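Local atomic coordinates of putative Acetyltransferase (Lactobacillus plantarum WCFS1, PDB entry 3EFA), a protein that probably transfers an acetyl group from acetyl-coenzyme A to an amine of a still unidentified substrate, as a member of the GNAT family of N-acetyltransferases. Residues Glu28-Ser33 with His111-Ala116; Glu37-Asp42 with Phe74-Thr79; Val50-Leu53 with Leu57-Thr60; Ala95-Ala100 with Met142-Leu147. All coordinates share one frame; numbering follows the deposited sequence.

Interaction 1 of 4, residues Glu28-Ser33 with His111-Ala116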
loop_
_atom_site.group_PDB
_atom_site.type_symbol
_atom_site.label_atom_id
_atom_site.label_comp_id
_atom_site.label_asym_id
_atom_site.label_seq_id
_atom_site.Cartn_x
_atom_site.Cartn_y
_atom_site.Cartn_z
ATOM N N GLU A 28 -12.470 17.505 -18.640
ATOM C CA GLU A 28 -12.340 18.371 -19.813
ATOM C C GLU A 28 -10.898 18.726 -20.187
ATOM O O GLU A 28 -10.503 18.616 -21.347
ATOM C CB GLU A 28 -13.211 19.624 -19.657
ATOM C CG GLU A 28 -14.709 19.293 -19.765
ATOM C CD GLU A 28 -15.623 20.485 -19.521
ATOM O OE1 GLU A 28 -16.732 20.270 -18.997
ATOM O OE2 GLU A 28 -15.247 21.625 -19.858
ATOM N N GLU A 29 -10.116 19.144 -19.201
ATOM C CA GLU A 29 -8.756 19.586 -19.450
ATOM C C GLU A 29 -7.813 18.415 -19.753
ATOM O O GLU A 29 -6.936 18.527 -20.610
ATOM C CB GLU A 29 -8.229 20.401 -18.262
ATOM C CG GLU A 29 -6.735 20.707 -18.326
ATOM C CD GLU A 29 -6.237 21.449 -17.095
ATOM O OE1 GLU A 29 -7.077 21.916 -16.296
ATOM O OE2 GLU A 29 -5.006 21.566 -16.923
ATOM N N ARG A 30 -8.005 17.294 -19.063
ATOM C CA ARG A 30 -7.069 16.176 -19.166
ATOM C C ARG A 30 -7.623 14.926 -19.851
ATOM O O ARG A 30 -6.914 13.939 -19.996
ATOM C CB ARG A 30 -6.493 15.838 -17.790
ATOM C CG ARG A 30 -5.583 16.933 -17.260
ATOM C CD ARG A 30 -5.357 16.809 -15.775
ATOM N NE ARG A 30 -4.784 15.519 -15.426
ATOM C CZ ARG A 30 -4.371 15.197 -14.206
ATOM N NH1 ARG A 30 -4.471 16.079 -13.216
ATOM N NH2 ARG A 30 -3.860 13.994 -13.977
ATOM N N GLY A 31 -8.887 14.972 -20.261
ATOM C CA GLY A 31 -9.457 13.929 -21.093
ATOM C C GLY A 31 -9.760 12.589 -20.445
ATOM O O GLY A 31 -9.900 11.581 -21.135
ATOM N N ILE A 32 -9.870 12.555 -19.123
ATOM C CA ILE A 32 -10.303 11.329 -18.470
ATOM C C ILE A 32 -11.816 11.120 -18.648
ATOM O O ILE A 32 -12.617 12.076 -18.619
ATOM C CB ILE A 32 -9.920 11.312 -16.983
ATOM C CG1 ILE A 32 -8.395 11.372 -16.841
ATOM C CG2 ILE A 32 -10.486 10.064 -16.290
ATOM C CD1 ILE A 32 -7.919 11.909 -15.497
ATOM N N SER A 33 -12.193 9.863 -18.857
ATOM C CA SER A 33 -13.593 9.472 -18.996
ATOM C C SER A 33 -14.416 9.831 -17.740
ATOM O O SER A 33 -13.984 9.584 -16.607
ATOM C CB SER A 33 -13.670 7.970 -19.302
ATOM O OG SER A 33 -15.001 7.501 -19.286
ATOM N N HIS A 111 -2.754 8.109 -2.694
ATOM C CA HIS A 111 -2.361 7.326 -3.882
ATOM C C HIS A 111 -2.029 8.320 -5.004
ATOM O O HIS A 111 -2.867 8.612 -5.844
ATOM C CB HIS A 111 -3.467 6.349 -4.351
ATOM C CG HIS A 111 -3.717 5.199 -3.421
ATOM N ND1 HIS A 111 -4.587 4.172 -3.726
ATOM C CD2 HIS A 111 -3.204 4.902 -2.199
ATOM C CE1 HIS A 111 -4.608 3.301 -2.729
ATOM N NE2 HIS A 111 -3.775 3.717 -1.793
ATOM N N GLY A 112 -0.809 8.841 -5.020
ATOM C CA GLY A 112 -0.485 9.939 -5.915
ATOM C C GLY A 112 0.151 9.548 -7.238
ATOM O O GLY A 112 0.647 8.428 -7.410
ATOM N N GLU A 113 0.132 10.484 -8.182
ATOM C CA GLU A 113 0.808 10.293 -9.460
ATOM C C GLU A 113 2.298 10.343 -9.187
ATOM O O GLU A 113 2.733 11.072 -8.300
ATOM C CB GLU A 113 0.378 11.370 -10.477
ATOM C CG GLU A 113 -1.131 11.377 -10.751
ATOM C CD GLU A 113 -1.553 12.369 -11.840
ATOM O OE1 GLU A 113 -2.526 13.127 -11.611
ATOM O OE2 GLU A 113 -0.926 12.385 -12.924
ATOM N N LEU A 114 3.079 9.559 -9.923
ATOM C CA LEU A 114 4.523 9.508 -9.668
ATOM C C LEU A 114 5.160 10.904 -9.659
ATOM O O LEU A 114 6.014 11.200 -8.822
ATOM C CB LEU A 114 5.238 8.600 -10.672
ATOM C CG LEU A 114 6.728 8.404 -10.370
ATOM C CD1 LEU A 114 6.933 7.890 -8.951
ATOM C CD2 LEU A 114 7.382 7.472 -11.378
ATOM N N THR A 115 4.723 11.757 -10.582
ATOM C CA THR A 115 5.262 13.109 -10.711
ATOM C C THR A 115 5.078 14.000 -9.474
ATOM O O THR A 115 5.734 15.032 -9.344
ATOM C CB THR A 115 4.676 13.829 -11.944
ATOM O OG1 THR A 115 4.986 15.224 -11.870
ATOM C CG2 THR A 115 3.163 13.661 -12.004
ATOM N N ALA A 116 4.196 13.604 -8.563
ATOM C CA ALA A 116 3.950 14.404 -7.361
ATOM C C ALA A 116 4.707 13.908 -6.120
ATOM O O ALA A 116 4.522 14.433 -5.024
ATOM C CB ALA A 116 2.446 14.482 -7.076
#

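Interaction 2 of 4, residues Glu37-Asp42 with Phe74-Thr79. With FMT (formic acid), chain C.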
loop_
_atom_site.group_PDB
_atom_site.type_symbol
_atom_site.label_atom_id
_atom_site.label_comp_id
_atom_site.label_asym_id
_atom_site.label_seq_id
_atom_site.Cartn_x
_atom_site.Cartn_y
_atom_site.Cartn_z
ATOM N N GLU A 37 -13.849 9.228 -13.652
ATOM C CA GLU A 37 -13.669 10.259 -12.620
ATOM C C GLU A 37 -14.727 10.181 -11.513
ATOM O O GLU A 37 -14.388 10.198 -10.322
ATOM C CB GLU A 37 -13.674 11.668 -13.223
ATOM C CG GLU A 37 -13.641 12.782 -12.177
ATOM C CD GLU A 37 -12.399 12.699 -11.284
ATOM O OE1 GLU A 37 -11.375 12.173 -11.768
ATOM O OE2 GLU A 37 -12.446 13.156 -10.112
ATOM N N PHE A 38 -15.999 10.106 -11.912
ATOM C CA PHE A 38 -17.102 10.052 -10.964
ATOM C C PHE A 38 -17.523 8.607 -10.746
ATOM O O PHE A 38 -17.836 7.890 -11.698
ATOM C CB PHE A 38 -18.257 10.982 -11.416
ATOM C CG PHE A 38 -17.805 12.406 -11.620
ATOM C CD1 PHE A 38 -17.602 13.245 -10.517
ATOM C CD2 PHE A 38 -17.490 12.878 -12.896
ATOM C CE1 PHE A 38 -17.130 14.558 -10.685
ATOM C CE2 PHE A 38 -17.019 14.176 -13.083
ATOM C CZ PHE A 38 -16.836 15.026 -11.977
ATOM N N ASP A 39 -17.499 8.179 -9.487
ATOM C CA ASP A 39 -17.555 6.747 -9.184
ATOM C C ASP A 39 -18.570 6.435 -8.106
ATOM O O ASP A 39 -19.254 7.337 -7.587
ATOM C CB ASP A 39 -16.162 6.205 -8.777
ATOM C CG ASP A 39 -15.696 6.704 -7.391
ATOM O OD1 ASP A 39 -16.438 7.438 -6.695
ATOM O OD2 ASP A 39 -14.566 6.353 -6.980
ATOM N N VAL A 40 -18.631 5.157 -7.750
ATOM C CA VAL A 40 -19.590 4.660 -6.773
ATOM C C VAL A 40 -19.476 5.298 -5.369
ATOM O O VAL A 40 -20.447 5.302 -4.620
ATOM C CB VAL A 40 -19.542 3.127 -6.686
ATOM C CG1 VAL A 40 -18.279 2.661 -5.925
ATOM C CG2 VAL A 40 -20.815 2.596 -6.052
ATOM N N LYS A 41 -18.314 5.851 -5.016
ATOM C CA LYS A 41 -18.179 6.565 -3.737
ATOM C C LYS A 41 -18.833 7.965 -3.721
ATOM O O LYS A 41 -19.008 8.570 -2.652
ATOM C CB LYS A 41 -16.711 6.696 -3.321
ATOM C CG LYS A 41 -15.948 5.398 -3.260
ATOM C CD LYS A 41 -16.426 4.500 -2.131
ATOM C CE LYS A 41 -15.665 3.172 -2.147
ATOM N NZ LYS A 41 -16.383 2.072 -1.433
ATOM N N ASP A 42 -19.173 8.492 -4.891
ATOM C CA ASP A 42 -19.789 9.823 -4.934
ATOM C C ASP A 42 -21.283 9.748 -4.652
ATOM O O ASP A 42 -22.078 9.742 -5.583
ATOM C CB ASP A 42 -19.553 10.500 -6.285
ATOM C CG ASP A 42 -18.119 10.950 -6.464
ATOM O OD1 ASP A 42 -17.619 11.675 -5.577
ATOM O OD2 ASP A 42 -17.498 10.591 -7.489
ATOM N N PHE A 74 -6.943 10.810 1.468
ATOM C CA PHE A 74 -7.363 12.040 0.795
ATOM C C PHE A 74 -7.296 11.836 -0.728
ATOM O O PHE A 74 -6.216 11.578 -1.265
ATOM C CB PHE A 74 -6.446 13.202 1.177
ATOM C CG PHE A 74 -6.264 13.391 2.666
ATOM C CD1 PHE A 74 -7.264 13.993 3.439
ATOM C CD2 PHE A 74 -5.077 12.996 3.292
ATOM C CE1 PHE A 74 -7.093 14.188 4.811
ATOM C CE2 PHE A 74 -4.892 13.182 4.666
ATOM C CZ PHE A 74 -5.898 13.779 5.430
ATOM N N GLY A 75 -8.433 11.937 -1.421
ATOM C CA GLY A 75 -8.462 11.721 -2.862
ATOM C C GLY A 75 -9.090 12.806 -3.739
ATOM O O GLY A 75 -9.462 13.892 -3.253
ATOM N N ARG A 76 -9.214 12.497 -5.036
ATOM C CA ARG A 76 -9.718 13.431 -6.062
ATOM C C ARG A 76 -9.231 14.887 -5.859
ATOM O O ARG A 76 -10.034 15.848 -5.792
ATOM C CB ARG A 76 -11.252 13.337 -6.182
ATOM C CG ARG A 76 -11.770 11.908 -6.491
ATOM C CD ARG A 76 -11.125 11.334 -7.761
ATOM N NE ARG A 76 -11.913 10.296 -8.440
ATOM C CZ ARG A 76 -11.751 8.975 -8.296
ATOM N NH1 ARG A 76 -10.838 8.476 -7.458
ATOM N NH2 ARG A 76 -12.519 8.134 -8.993
ATOM N N VAL A 77 -7.906 15.020 -5.797
ATOM C CA VAL A 77 -7.194 16.260 -5.470
ATOM C C VAL A 77 -6.947 17.141 -6.705
ATOM O O VAL A 77 -6.349 16.687 -7.674
ATOM C CB VAL A 77 -5.824 15.920 -4.857
ATOM C CG1 VAL A 77 -5.138 17.174 -4.303
ATOM C CG2 VAL A 77 -5.973 14.827 -3.775
ATOM N N CYS A 78 -7.400 18.394 -6.678
ATOM C CA CYS A 78 -7.196 19.282 -7.831
ATOM C C CYS A 78 -7.415 20.772 -7.542
ATOM O O CYS A 78 -8.064 21.146 -6.558
ATOM C CB CYS A 78 -8.035 18.824 -9.041
ATOM S SG CYS A 78 -9.852 18.992 -8.901
ATOM N N THR A 79 -6.871 21.613 -8.420
ATOM C CA THR A 79 -6.888 23.062 -8.233
ATOM C C THR A 79 -7.275 23.768 -9.531
ATOM O O THR A 79 -6.792 23.398 -10.603
ATOM C CB THR A 79 -5.493 23.575 -7.786
ATOM O OG1 THR A 79 -5.176 23.046 -6.492
ATOM C CG2 THR A 79 -5.444 25.113 -7.738
HETATM C C FMT C . -1.830 23.643 -6.352
HETATM O O1 FMT C . -2.372 24.370 -5.514
HETATM O O2 FMT C . -1.212 24.059 -7.335
#

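Interaction 3 of 4, residues Val50-Leu53 with Leu57-Thr60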
loop_
_atom_site.group_PDB
_atom_site.type_symbol
_atom_site.label_atom_id
_atom_site.label_comp_id
_atom_site.label_asym_id
_atom_site.label_seq_id
_atom_site.Cartn_x
_atom_site.Cartn_y
_atom_site.Cartn_z
ATOM N N VAL A 50 -13.371 21.845 0.480
ATOM C CA VAL A 50 -13.264 22.900 -0.534
ATOM C C VAL A 50 -12.726 24.227 0.029
ATOM O O VAL A 50 -13.221 24.715 1.056
ATOM C CB VAL A 50 -14.645 23.153 -1.247
ATOM C CG1 VAL A 50 -14.533 24.240 -2.325
ATOM C CG2 VAL A 50 -15.197 21.878 -1.843
ATOM N N LEU A 51 -11.725 24.806 -0.646
ATOM C CA LEU A 51 -11.190 26.136 -0.293
ATOM C C LEU A 51 -11.746 27.246 -1.207
ATOM O O LEU A 51 -11.626 27.183 -2.433
ATOM C CB LEU A 51 -9.645 26.141 -0.293
ATOM C CG LEU A 51 -8.884 27.365 0.282
ATOM C CD1 LEU A 51 -7.494 27.006 0.854
ATOM C CD2 LEU A 51 -8.770 28.563 -0.712
ATOM N N TYR A 52 -12.356 28.257 -0.594
ATOM C CA TYR A 52 -12.990 29.380 -1.310
ATOM C C TYR A 52 -12.232 30.711 -1.090
ATOM O O TYR A 52 -11.900 31.071 0.054
ATOM C CB TYR A 52 -14.423 29.579 -0.804
ATOM C CG TYR A 52 -15.378 28.407 -0.979
ATOM C CD1 TYR A 52 -16.282 28.373 -2.045
ATOM C CD2 TYR A 52 -15.407 27.350 -0.059
ATOM C CE1 TYR A 52 -17.171 27.308 -2.207
ATOM C CE2 TYR A 52 -16.298 26.278 -0.211
ATOM C CZ TYR A 52 -17.182 26.268 -1.289
ATOM O OH TYR A 52 -18.075 25.217 -1.454
ATOM N N LEU A 53 -11.952 31.445 -2.164
ATOM C CA LEU A 53 -11.425 32.802 -1.989
ATOM C C LEU A 53 -12.590 33.730 -1.685
ATOM O O LEU A 53 -12.502 34.606 -0.827
ATOM C CB LEU A 53 -10.690 33.291 -3.228
ATOM C CG LEU A 53 -9.312 32.692 -3.472
ATOM C CD1 LEU A 53 -8.578 33.527 -4.504
ATOM C CD2 LEU A 53 -8.523 32.630 -2.173
ATOM N N LEU A 57 -16.424 31.566 -5.416
ATOM C CA LEU A 57 -15.154 31.221 -6.052
ATOM C C LEU A 57 -14.372 30.087 -5.360
ATOM O O LEU A 57 -13.350 30.330 -4.694
ATOM C CB LEU A 57 -14.285 32.474 -6.194
ATOM C CG LEU A 57 -12.999 32.358 -7.016
ATOM C CD1 LEU A 57 -13.299 31.864 -8.423
ATOM C CD2 LEU A 57 -12.278 33.702 -7.050
ATOM N N PRO A 58 -14.839 28.837 -5.532
ATOM C CA PRO A 58 -14.026 27.714 -5.041
ATOM C C PRO A 58 -12.786 27.557 -5.923
ATOM O O PRO A 58 -12.925 27.722 -7.135
ATOM C CB PRO A 58 -14.957 26.509 -5.201
ATOM C CG PRO A 58 -15.899 26.874 -6.304
ATOM C CD PRO A 58 -16.012 28.394 -6.312
ATOM N N ILE A 59 -11.618 27.261 -5.348
ATOM C CA ILE A 59 -10.385 27.159 -6.149
ATOM C C ILE A 59 -9.573 25.855 -6.013
ATOM O O ILE A 59 -8.784 25.510 -6.906
ATOM C CB ILE A 59 -9.430 28.372 -5.943
ATOM C CG1 ILE A 59 -8.888 28.411 -4.516
ATOM C CG2 ILE A 59 -10.114 29.685 -6.314
ATOM C CD1 ILE A 59 -7.650 29.303 -4.362
ATOM N N THR A 60 -9.745 25.136 -4.912
ATOM C CA THR A 60 -9.059 23.861 -4.758
ATOM C C THR A 60 -9.915 22.911 -3.904
ATOM O O THR A 60 -10.738 23.375 -3.100
ATOM C CB THR A 60 -7.597 24.061 -4.217
ATOM O OG1 THR A 60 -6.853 22.840 -4.332
ATOM C CG2 THR A 60 -7.594 24.551 -2.760
#

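Interaction 4 of 4, residues Ala95-Ala100 with Met142-Leu147. With FMT (formic acid), chain D.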
loop_
_atom_site.group_PDB
_atom_site.type_symbol
_atom_site.label_atom_id
_atom_site.label_comp_id
_atom_site.label_asym_id
_atom_site.label_seq_id
_atom_site.Cartn_x
_atom_site.Cartn_y
_atom_site.Cartn_z
ATOM N N ALA A 95 -4.988 21.777 6.432
ATOM C CA ALA A 95 -6.254 21.849 7.176
ATOM C C ALA A 95 -7.011 20.508 7.257
ATOM O O ALA A 95 -7.607 20.188 8.282
ATOM C CB ALA A 95 -7.152 22.968 6.640
ATOM N N ALA A 96 -6.976 19.720 6.190
ATOM C CA ALA A 96 -7.651 18.415 6.192
ATOM C C ALA A 96 -7.022 17.408 7.170
ATOM O O ALA A 96 -7.741 16.614 7.800
ATOM C CB ALA A 96 -7.727 17.828 4.762
ATOM N N GLU A 97 -5.692 17.444 7.302
ATOM C CA GLU A 97 -5.001 16.626 8.311
ATOM C C GLU A 97 -5.493 16.930 9.732
ATOM O O GLU A 97 -5.788 16.018 10.505
ATOM C CB GLU A 97 -3.467 16.771 8.214
ATOM C CG GLU A 97 -2.860 16.090 6.975
ATOM C CD GLU A 97 -1.347 16.280 6.831
ATOM O OE1 GLU A 97 -0.680 16.712 7.796
ATOM O OE2 GLU A 97 -0.818 15.983 5.740
ATOM N N GLU A 98 -5.597 18.212 10.065
ATOM C CA GLU A 98 -6.087 18.635 11.377
ATOM C C GLU A 98 -7.562 18.214 11.610
ATOM O O GLU A 98 -7.922 17.742 12.695
ATOM C CB GLU A 98 -5.862 20.149 11.560
ATOM C CG GLU A 98 -6.632 20.803 12.711
ATOM C CD GLU A 98 -6.188 20.310 14.086
ATOM O OE1 GLU A 98 -4.967 20.148 14.303
ATOM O OE2 GLU A 98 -7.061 20.090 14.955
ATOM N N TRP A 99 -8.396 18.356 10.580
ATOM C CA TRP A 99 -9.786 17.879 10.618
ATOM C C TRP A 99 -9.859 16.358 10.907
ATOM O O TRP A 99 -10.662 15.914 11.728
ATOM C CB TRP A 99 -10.484 18.238 9.301
ATOM C CG TRP A 99 -11.974 17.935 9.218
ATOM C CD1 TRP A 99 -13.006 18.777 9.542
ATOM C CD2 TRP A 99 -12.581 16.727 8.738
ATOM N NE1 TRP A 99 -14.215 18.155 9.319
ATOM C CE2 TRP A 99 -13.985 16.899 8.825
ATOM C CE3 TRP A 99 -12.076 15.508 8.260
ATOM C CZ2 TRP A 99 -14.885 15.903 8.445
ATOM C CZ3 TRP A 99 -12.974 14.514 7.880
ATOM C CH2 TRP A 99 -14.359 14.716 7.976
ATOM N N ALA A 100 -9.003 15.576 10.252
ATOM C CA ALA A 100 -8.963 14.124 10.456
ATOM C C ALA A 100 -8.495 13.681 11.855
ATOM O O ALA A 100 -9.090 12.775 12.464
ATOM C CB ALA A 100 -8.103 13.456 9.374
HETATM N N MSE A 142 1.558 6.242 -0.583
HETATM C CA MSE A 142 2.283 7.043 0.411
HETATM C C MSE A 142 1.556 7.152 1.758
HETATM O O MSE A 142 0.332 7.236 1.810
HETATM C CB MSE A 142 2.603 8.449 -0.145
HETATM C CG MSE A 142 3.262 8.436 -1.537
HETATM SE SE MSE A 142 3.936 10.169 -2.218
HETATM C CE MSE A 142 5.431 10.378 -0.964
ATOM N N HIS A 143 2.317 7.159 2.849
ATOM C CA HIS A 143 1.727 7.323 4.175
ATOM C C HIS A 143 2.438 8.393 5.010
ATOM O O HIS A 143 3.575 8.775 4.733
ATOM C CB HIS A 143 1.668 5.975 4.923
ATOM C CG HIS A 143 0.688 5.006 4.332
ATOM N ND1 HIS A 143 1.066 3.982 3.488
ATOM C CD2 HIS A 143 -0.664 4.936 4.423
ATOM C CE1 HIS A 143 -0.006 3.314 3.100
ATOM N NE2 HIS A 143 -1.069 3.875 3.650
ATOM N N LYS A 144 1.740 8.886 6.024
ATOM C CA LYS A 144 2.286 9.868 6.947
ATOM C C LYS A 144 1.637 9.679 8.310
ATOM O O LYS A 144 0.426 9.491 8.406
ATOM C CB LYS A 144 2.000 11.291 6.442
ATOM C CG LYS A 144 2.365 12.379 7.448
ATOM C CD LYS A 144 2.070 13.785 6.939
ATOM C CE LYS A 144 2.472 14.817 7.989
ATOM N NZ LYS A 144 2.136 16.221 7.603
ATOM N N GLN A 145 2.434 9.729 9.369
ATOM C CA GLN A 145 1.869 9.754 10.716
ATOM C C GLN A 145 1.327 11.149 11.023
ATOM O O GLN A 145 2.015 12.148 10.821
ATOM C CB GLN A 145 2.915 9.356 11.760
ATOM C CG GLN A 145 2.369 9.303 13.188
ATOM C CD GLN A 145 3.178 8.383 14.107
ATOM O OE1 GLN A 145 4.044 7.628 13.652
ATOM N NE2 GLN A 145 2.885 8.440 15.403
ATOM N N LEU A 146 0.090 11.214 11.501
ATOM C CA LEU A 146 -0.516 12.501 11.845
ATOM C C LEU A 146 -0.335 12.845 13.325
ATOM O O LEU A 146 -0.602 12.023 14.209
ATOM C CB LEU A 146 -1.998 12.512 11.479
ATOM C CG LEU A 146 -2.342 12.190 10.024
ATOM C CD1 LEU A 146 -3.844 12.259 9.824
ATOM C CD2 LEU A 146 -1.624 13.134 9.069
ATOM N N LEU A 147 0.118 14.065 13.587
ATOM C CA LEU A 147 0.368 14.510 14.955
ATOM C C LEU A 147 -0.184 15.908 15.200
ATOM O O LEU A 147 -1.342 16.056 15.573
ATOM C CB LEU A 147 1.867 14.467 15.269
ATOM C CG LEU A 147 2.483 13.068 15.251
ATOM C CD1 LEU A 147 3.996 13.144 15.132
ATOM C CD2 LEU A 147 2.055 12.276 16.485
HETATM C C FMT D . 5.864 9.863 7.966
HETATM O O1 FMT D . 5.415 9.528 9.068
HETATM O O2 FMT D . 6.093 9.092 7.027
#

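Interaction 1 of 4, residues Glu28-Ser33 with His111-Ala116
Arg30 and Glu113 approach from opposite directions and meet at their charged ends, the one place where residues 28-33 and 111-116 touch. The electrostatic part is a salt bridge that is also a hydrogen bond: NH2 of Arg30 donates to OE1 of Glu113 at 2.9 Å, with a nearly straight N-H...O angle of 163°. The acceptor lies at the edge of the guanidinium, in its plane, whereas the nitrogen comes to OE1 on the syn side of the carboxylate, somewhat out of that plane. The two flat groups are therefore twisted, 43° apart, and the pair is held end-on by a single nitrogen; OE2 of Glu113 stays farther off, 3.5 Å from the same NH2.

Conformation supplies the reach, for the CA atoms of Arg30 and Glu113 are 13.8 Å apart. Glu113 runs extended beyond CG, while the arginine bends at chi3 (58°) to bring its NH2 round to the carboxylate.

Backbone features place the two residues. Arg30 directly follows helix 12-29, and Gly31, with positive phi, turns the chain away from it. Glu113 ends strand 107-113, and its carbonyl O accepts from Ala116 N at 2.9 Å in the short 3-10 segment that follows. In this GNAT-family domain the contact thus links a helix end to the end of a central strand. Both partners are exposed, so water is likely to screen the attraction, and a link made through one N-H implies a modest, adaptable tie.

Interaction 2 of 4, residues Glu37-Asp42 with Phe74-Thr79
Arg76 reaches the end of helix 34-37 and the loop that follows it and makes, with Glu37 and Asp39, a salt-bridge network beside the central sheet of the GNAT fold. Its first shell is centred on the carbonyl O of Glu37, which the guanidinium grips side-on: NE and NH2 both donate to this one oxygen, each at 3.1 Å. The oxygen lies in the guanidinium plane, but NE meets it on a lone pair in the carbonyl plane, while NH2 sits 45° above that plane.

Two carboxylates add charge. OE2 of Glu37 forms a salt bridge with NE of Arg76 at 3.4 Å, although its strongest partner is Arg22 of helix 12-29. OD2 of Asp39 lies 3.4 Å from NH2, well out of the guanidinium plane, so that pairing is one of charge alone. Were Arg76 replaced by an alanine, the Glu37 carbonyl would probably lose both of these donors, and the two carboxylates a positive neighbour.

Farther out, bends place the groups. The Glu37 chain folds at chi2 (59°), carrying its carboxylate back alongside the arginine, and Arg76 bends at its own chi2 (-56°) where strand 71-79 turns a corner. The loop is shaped by a type I turn from Asp39 to Asp42, closed by the bond from Asp42 N to Asp39 O. Arg63 pairs with OD1 of both aspartates, and Arg22 also holds Asp42. The turn is fastened again by a side chain: Asp39 N donates to OD2 of Asp42 at 3.1 Å, reaching it on the anti side of the carboxylate.

Interaction 3 of 4, residues Val50-Leu53 with Leu57-Thr60
Ile59 holds CG1 between its backbone N and carbonyl carbon (chi1 66°), which swings the branch toward Leu51 and Leu53; Leu51, with CG anti to N (chi1 -170°), lies side by side with it, pointing the same way. CD2 of Leu51 thereby comes 3.8 Å from CG1 of Ile59, and CD1 of the isoleucine also packs on CG of Leu53, whose side chain runs at about a right angle to it.

Around Tyr52 and Pro58 the packing is just as close. CB of Pro58 touches CG1 of Val50 at 3.7 Å and CE1 of Tyr52 at 3.8 Å, while the same valine methyl rests over one face of the tyrosine ring, offset toward its rim. On the Leu51 side, CG2 of Thr60 meets CB of Leu51 at 3.6 Å.

Three backbone bonds join this antiparallel hairpin: Leu51 N to Thr60 O at 3.0 Å, Ile59 N to Leu51 O at 2.9 Å, and Leu53 N to Leu57 O at 3.1 Å. Leu51 and Thr60 are a hydrogen-bonded pair, Tyr52 and Pro58 a non-hydrogen-bonded one, and the register slips by one residue between them. The result is a beta bulge, which lets both Ile59 N and Thr60 O bond to Leu51.

The hairpin occupies one side of the sheet's strand order. Strand 5-9 bonds to the outer flank of strand 48-52; helix 88-102 covers Leu51, Ile59 and Thr60 through Trp88 and Leu92, and helix 12-29 packs Ala17 against Val50, Tyr52 and Pro58.

Interaction 4 of 4, residues Ala95-Ala100 with Met142-Leu147
Glu97 and Lys144 bring two long, straight side chains together at about a right angle. The lysine is fully extended, with CG opposite the backbone N (chi1 172°) and every later torsion likewise anti; the glutamate leaves helix 88-102 with CG beside its own N (chi1 -72°) and then also runs straight. NZ of Lys144 donates to OE1 of Glu97 at 2.9 Å, a salt bridge in which OE1 is met on its syn side, 16° out of the carboxylate plane. OE2 lies farther from NZ, at 3.5 Å, and takes its hydrogen bond from the hydroxyl of Tyr125.

Below this polar end, the stem of the glutamate is apolar in its contacts. CD2 of Leu146 touches CG of Glu97 at 3.8 Å, and the other methyl, CD1, comes within 4.4 Å of CB of Ala100, one helical turn on. The contact thus seats helix 88-102 against the end of strand 139-145, an alpha-on-beta packing within the GNAT fold. With a glutamine in place of Glu97 the charge would be gone, and the Lys144 ammonium is likely to lose its ionic mate.

Lys144 has a second hold, since NZ also bonds to the carbonyl O of Cys123. Next along the strand, the backbone N of Gln145 donates to O1 of a formic acid molecule at 3.0 Å in an almost straight bond; the formic acid, probably from the crystallisation liquor, is also bonded by Arg126.

In the fold
All four contacts reach one mixed sheet, yet their chemistry follows their place on it. Interaction 1 is a purely polar surface tie, whereas interaction 2, nested within the loop that interaction 1 closes and nearer the centre of the chain, gathers several charges in a partly buried setting. Interaction 3 relies on backbone bonds and apolar packing, half of its touching residues being buried; interaction 4, partly buried, mixes a salt bridge with leucine contacts. Interactions 2 and 3 lie on neighbouring strands, 71-79 and 57-66, and meet where Thr60 OG1 contacts Thr79 OG1, and Phe74 of 74-79 packs on Ala96 and Glu97 of interaction 4. Interactions 1 and 4 lie on opposite sides of the chain's centre.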